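Local coordinates for protein DnaK Suppressor (Chlamydia trachomatis, PDB 6PTG) that probably binds RNA polymerase and regulates transcription, like DksA, at residues K20-E25 / A110-T115; G94-S99 / A114-K119. All coordinates share one frame; numbering follows the deposited sequence.

Interaction 1. Residues K20-E25 / A110-T115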
loop_
_atom_site.group_PDB
_atom_site.type_symbol
_atom_site.label_atom_id
_atom_site.label_comp_id
_atom_site.label_asym_id
_atom_site.label_seq_id
_atom_site.Cartn_x
_atom_site.Cartn_y
_atom_site.Cartn_z
ATOM N N LYS B 20 -13.241 -16.201 1.279
ATOM C CA LYS B 20 -14.038 -15.722 0.159
ATOM C C LYS B 20 -15.527 -15.843 0.453
ATOM O O LYS B 20 -16.305 -14.934 0.142
ATOM C CB LYS B 20 -13.671 -16.498 -1.105
ATOM C CG LYS B 20 -14.289 -15.941 -2.373
ATOM C CD LYS B 20 -13.982 -16.830 -3.559
ATOM C CE LYS B 20 -14.451 -16.198 -4.854
ATOM N NZ LYS B 20 -14.272 -17.123 -6.007
ATOM N N THR B 21 -15.946 -16.963 1.047
ATOM C CA THR B 21 -17.351 -17.120 1.409
ATOM C C THR B 21 -17.772 -16.095 2.458
ATOM O O THR B 21 -18.856 -15.507 2.360
ATOM C CB THR B 21 -17.617 -18.540 1.908
ATOM O OG1 THR B 21 -17.306 -19.484 0.874
ATOM C CG2 THR B 21 -19.078 -18.690 2.295
ATOM N N ARG B 22 -16.930 -15.866 3.472
ATOM C CA ARG B 22 -17.244 -14.849 4.470
ATOM C C ARG B 22 -17.341 -13.467 3.840
ATOM O O ARG B 22 -18.254 -12.697 4.159
ATOM C CB ARG B 22 -16.188 -14.844 5.577
ATOM C CG ARG B 22 -16.113 -16.106 6.411
ATOM C CD ARG B 22 -15.028 -15.985 7.476
ATOM N NE ARG B 22 -15.247 -14.853 8.369
ATOM C CZ ARG B 22 -14.353 -14.425 9.258
ATOM N NH1 ARG B 22 -13.185 -15.043 9.369
ATOM N NH2 ARG B 22 -14.621 -13.385 10.039
ATOM N N LEU B 23 -16.409 -13.132 2.944
ATOM C CA LEU B 23 -16.384 -11.791 2.365
ATOM C C LEU B 23 -17.592 -11.538 1.467
ATOM O O LEU B 23 -18.181 -10.454 1.507
ATOM C CB LEU B 23 -15.079 -11.573 1.603
ATOM C CG LEU B 23 -13.832 -11.409 2.474
ATOM C CD1 LEU B 23 -12.571 -11.490 1.643
ATOM C CD2 LEU B 23 -13.878 -10.093 3.235
ATOM N N LEU B 24 -17.973 -12.514 0.644
ATOM C CA LEU B 24 -19.154 -12.326 -0.192
ATOM C C LEU B 24 -20.410 -12.168 0.659
ATOM O O LEU B 24 -21.309 -11.394 0.311
ATOM C CB LEU B 24 -19.301 -13.496 -1.168
ATOM C CG LEU B 24 -18.220 -13.630 -2.245
ATOM C CD1 LEU B 24 -18.328 -14.954 -2.986
ATOM C CD2 LEU B 24 -18.298 -12.461 -3.217
ATOM N N GLU B 25 -20.484 -12.887 1.782
ATOM C CA GLU B 25 -21.622 -12.748 2.688
ATOM C C GLU B 25 -21.676 -11.361 3.321
ATOM O O GLU B 25 -22.765 -10.805 3.499
ATOM C CB GLU B 25 -21.585 -13.841 3.753
ATOM C CG GLU B 25 -22.477 -15.030 3.440
ATOM C CD GLU B 25 -22.053 -16.292 4.171
ATOM O OE1 GLU B 25 -21.198 -16.196 5.081
ATOM O OE2 GLU B 25 -22.593 -17.374 3.849
ATOM N N ALA B 110 -10.123 -12.484 12.428
ATOM C CA ALA B 110 -11.016 -11.513 13.044
ATOM C C ALA B 110 -11.528 -10.507 12.021
ATOM O O ALA B 110 -12.701 -10.118 12.060
ATOM C CB ALA B 110 -10.299 -10.798 14.196
ATOM N N ILE B 111 -10.660 -10.064 11.115
ATOM C CA ILE B 111 -10.991 -9.067 10.100
ATOM C C ILE B 111 -10.712 -9.650 8.719
ATOM O O ILE B 111 -9.611 -9.453 8.181
ATOM C CB ILE B 111 -10.194 -7.771 10.308
ATOM C CG1 ILE B 111 -10.223 -7.345 11.773
ATOM C CG2 ILE B 111 -10.765 -6.672 9.449
ATOM C CD1 ILE B 111 -9.569 -6.010 12.018
ATOM N N PRO B 112 -11.658 -10.372 8.107
ATOM C CA PRO B 112 -11.360 -11.028 6.823
ATOM C C PRO B 112 -11.103 -10.060 5.672
ATOM O O PRO B 112 -10.559 -10.492 4.649
ATOM C CB PRO B 112 -12.608 -11.889 6.571
ATOM C CG PRO B 112 -13.696 -11.201 7.334
ATOM C CD PRO B 112 -13.029 -10.664 8.567
ATOM N N TYR B 113 -11.464 -8.779 5.801
ATOM C CA TYR B 113 -11.208 -7.771 4.774
ATOM C C TYR B 113 -9.926 -6.978 5.026
ATOM O O TYR B 113 -9.728 -5.919 4.425
ATOM C CB TYR B 113 -12.404 -6.824 4.636
ATOM C CG TYR B 113 -12.870 -6.205 5.935
ATOM C CD1 TYR B 113 -12.288 -5.039 6.425
ATOM C CD2 TYR B 113 -13.901 -6.783 6.667
ATOM C CE1 TYR B 113 -12.713 -4.472 7.612
ATOM C CE2 TYR B 113 -14.334 -6.222 7.854
ATOM C CZ TYR B 113 -13.736 -5.067 8.323
ATOM O OH TYR B 113 -14.172 -4.510 9.504
ATOM N N ALA B 114 -9.057 -7.463 5.903
ATOM C CA ALA B 114 -7.785 -6.800 6.149
ATOM C C ALA B 114 -6.873 -7.004 4.952
ATOM O O ALA B 114 -6.579 -8.142 4.576
ATOM C CB ALA B 114 -7.137 -7.356 7.413
ATOM N N THR B 115 -6.464 -5.903 4.325
ATOM C CA THR B 115 -5.571 -5.936 3.174
ATOM C C THR B 115 -4.196 -5.360 3.473
ATOM O O THR B 115 -3.328 -5.381 2.602
ATOM C CB THR B 115 -6.196 -5.187 2.001
ATOM O OG1 THR B 115 -6.445 -3.832 2.390
ATOM C CG2 THR B 115 -7.490 -5.848 1.581
#
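Ala110, the last helical residue of 105-110, meets Arg22 on the long helix 13-33, though loosely: Arg22 NH2 lies 4.3 Å from Ala110 O, which sits at the edge of the guanidinium and near its plane. The arginine has its polar anchor one residue earlier, where NH1 donates to the carbonyl of Met109. A cation placed among the last carbonyls of a short helix is probably favoured by the helix dipole.

Ile111 leaves the helix and starts a type I turn, closed by Ala114 N to Ile111 O at 3.1 Å. Pro112 follows and takes most of the contact. Its ring and the arginine side chain cross at about a right angle, with CG over one face of the guanidinium, off toward the rim, and CD 3.5 Å from Arg22 NH2. The bend at chi3 (58°) in an otherwise extended arginine turns that face to Pro112 CG. On the leucine side, Leu23 CD2 reaches Pro112 CB at 4.0 Å and lies 3.6 Å from Pro112 O, a carbonyl that accepts from the Tyr93 hydroxyl.

Tyr113 adds its CB, 3.8 Å from Leu23 CD2, while its ring turns from segment 20-25 and has Ile111 CG2 over one face. The turn thus rests against helix 13-33, where Phe19 and Met26 also touch Pro112, and Leu23 and Tyr113 both reach helix 72-89, at Ala84 and Leu85 and at Leu77 respectively.

Interaction 2. Residues G94-S99 / A114-K119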
loop_
_atom_site.group_PDB
_atom_site.type_symbol
_atom_site.label_atom_id
_atom_site.label_comp_id
_atom_site.label_asym_id
_atom_site.label_seq_id
_atom_site.Cartn_x
_atom_site.Cartn_y
_atom_site.Cartn_z
ATOM N N GLY B 94 -3.774 -12.121 2.224
ATOM C CA GLY B 94 -2.855 -12.288 3.325
ATOM C C GLY B 94 -1.523 -11.600 3.146
ATOM O O GLY B 94 -0.670 -11.703 4.036
ATOM N N ILE B 95 -1.314 -10.909 2.028
ATOM C CA ILE B 95 -0.098 -10.144 1.777
ATOM C C ILE B 95 -0.448 -8.664 1.829
ATOM O O ILE B 95 -1.427 -8.226 1.213
ATOM C CB ILE B 95 0.545 -10.503 0.426
ATOM C CG1 ILE B 95 0.825 -11.995 0.345
ATOM C CG2 ILE B 95 1.857 -9.764 0.268
ATOM C CD1 ILE B 95 1.803 -12.466 1.377
ATOM N N CYS B 96 0.352 -7.901 2.569
ATOM C CA CYS B 96 0.083 -6.488 2.782
ATOM C C CYS B 96 0.240 -5.698 1.480
ATOM O O CYS B 96 1.276 -5.775 0.812
ATOM C CB CYS B 96 1.025 -5.955 3.863
ATOM S SG CYS B 96 0.819 -4.231 4.280
ATOM N N ASP B 97 -0.802 -4.944 1.116
ATOM C CA ASP B 97 -0.764 -4.114 -0.087
ATOM C C ASP B 97 0.305 -3.028 -0.019
ATOM O O ASP B 97 0.730 -2.530 -1.067
ATOM C CB ASP B 97 -2.131 -3.463 -0.334
ATOM C CG ASP B 97 -3.071 -4.345 -1.144
ATOM O OD1 ASP B 97 -2.652 -5.433 -1.598
ATOM O OD2 ASP B 97 -4.243 -3.949 -1.314
ATOM N N VAL B 98 0.717 -2.619 1.177
ATOM C CA VAL B 98 1.701 -1.549 1.325
ATOM C C VAL B 98 3.117 -2.101 1.375
ATOM O O VAL B 98 3.997 -1.651 0.639
ATOM C CB VAL B 98 1.388 -0.704 2.577
ATOM C CG1 VAL B 98 2.522 0.257 2.849
ATOM C CG2 VAL B 98 0.088 0.045 2.401
ATOM N N SER B 99 3.359 -3.086 2.235
ATOM C CA SER B 99 4.703 -3.562 2.514
ATOM C C SER B 99 5.017 -4.928 1.931
ATOM O O SER B 99 6.196 -5.285 1.845
ATOM C CB SER B 99 4.927 -3.631 4.031
ATOM O OG SER B 99 4.064 -4.604 4.613
ATOM N N ALA B 114 -9.057 -7.463 5.903
ATOM C CA ALA B 114 -7.785 -6.800 6.149
ATOM C C ALA B 114 -6.873 -7.004 4.952
ATOM O O ALA B 114 -6.579 -8.142 4.576
ATOM C CB ALA B 114 -7.137 -7.356 7.413
ATOM N N THR B 115 -6.464 -5.903 4.325
ATOM C CA THR B 115 -5.571 -5.936 3.174
ATOM C C THR B 115 -4.196 -5.360 3.473
ATOM O O THR B 115 -3.328 -5.381 2.602
ATOM C CB THR B 115 -6.196 -5.187 2.001
ATOM O OG1 THR B 115 -6.445 -3.832 2.390
ATOM C CG2 THR B 115 -7.490 -5.848 1.581
ATOM N N MET B 116 -3.969 -4.870 4.686
ATOM C CA MET B 116 -2.685 -4.319 5.079
ATOM C C MET B 116 -2.361 -4.808 6.482
ATOM O O MET B 116 -3.252 -5.169 7.253
ATOM C CB MET B 116 -2.703 -2.784 5.047
ATOM C CG MET B 116 -3.057 -2.191 3.707
ATOM S SD MET B 116 -3.398 -0.437 3.822
ATOM C CE MET B 116 -5.143 -0.484 4.241
ATOM N N THR B 117 -1.076 -4.801 6.820
ATOM C CA THR B 117 -0.719 -4.986 8.212
ATOM C C THR B 117 -1.231 -3.795 9.016
ATOM O O THR B 117 -1.613 -2.763 8.458
ATOM C CB THR B 117 0.795 -5.144 8.374
ATOM O OG1 THR B 117 1.467 -3.955 7.937
ATOM C CG2 THR B 117 1.300 -6.346 7.590
ATOM N N VAL B 118 -1.261 -3.945 10.341
ATOM C CA VAL B 118 -1.751 -2.853 11.179
ATOM C C VAL B 118 -0.879 -1.617 11.006
ATOM O O VAL B 118 -1.380 -0.506 10.792
ATOM C CB VAL B 118 -1.825 -3.292 12.648
ATOM C CG1 VAL B 118 -2.209 -2.114 13.511
ATOM C CG2 VAL B 118 -2.822 -4.411 12.792
ATOM N N LYS B 119 0.441 -1.800 11.055
ATOM C CA LYS B 119 1.354 -0.677 10.872
ATOM C C LYS B 119 1.187 -0.029 9.498
ATOM O O LYS B 119 1.298 1.195 9.365
ATOM C CB LYS B 119 2.793 -1.143 11.076
ATOM C CG LYS B 119 3.205 -1.281 12.527
ATOM C CD LYS B 119 4.633 -1.778 12.619
ATOM C CE LYS B 119 5.200 -1.603 14.013
ATOM N NZ LYS B 119 6.660 -1.906 14.043
HETATM O O HOH W 1 -5.648 -10.047 2.578
#
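This is a buried contact of two loops, the pairing that in a DksA/TraR C4-type zinc finger brings the two halves of the metal site together. Judged by the family's spacing, Cys96, Ser99, Thr117 and Ser120 probably occupy the four ligand positions, so one cysteine remains, and a hydrogen bond to its sulfur joins the loops here. Thr117 N donates to Cys96 SG over 3.2 Å, nearly straight at 167°. From its own loop the sulfur also accepts from Ser99 N at 3.5 Å and weakly from Val98 N, the pattern of N-H groups facing sulfur known from zinc knuckles. With SG anti to the backbone N (chi1 -179°), the thiol reaches across to the other loop; the three N-H dipoles would probably favour negative charge on it.

Thr117 is the N-cap just ahead of helix 118-129; its side chain caps a backbone N of the first turn, and OG1 also bonds to the hydroxyl of Ser120.

A backbone-to-backbone bond, Asp97 N to Thr115 O at 3.0 Å, runs almost straight out from the carbonyl. The Asp97 carboxylate turns instead to helix 72-89, making salt bridges with Arg83 and Lys87. Beyond it, Val98 CG2 touches the thioether of Met116, 3.8 Å from SD. Val98 also lies at the subunit interface: its carbonyl accepts from Arg107 of the second subunit, and its side chain packs on Ile111 of that subunit. At the other end of the paired loops, one water accepts from Gly94 N and donates to Ala114 O, 2.9 Å from that oxygen.

The chain 110-119 serves both contacts, which share Ala114 and Thr115 and have centres 14 Å apart. Interaction 1 is partly buried and joins distant parts of the sequence, setting the finger against the N-terminal helix by apolar packing and a guanidinium over a proline, with no hydrogen bond between its segments. Interaction 2 is the more buried, links two nearby loops of the finger itself, and depends on directed backbone and sulfur bonds. Helix 72-89 flanks both, through apolar packing in the first and also through charged side chains in the second. Interaction 2 alone is reached by the second subunit. One loop thus changes from mainly apolar packing to mainly directed hydrogen bonds as it runs from helices 13-33 and 72-89 into the loops that correspond to the family's zinc site.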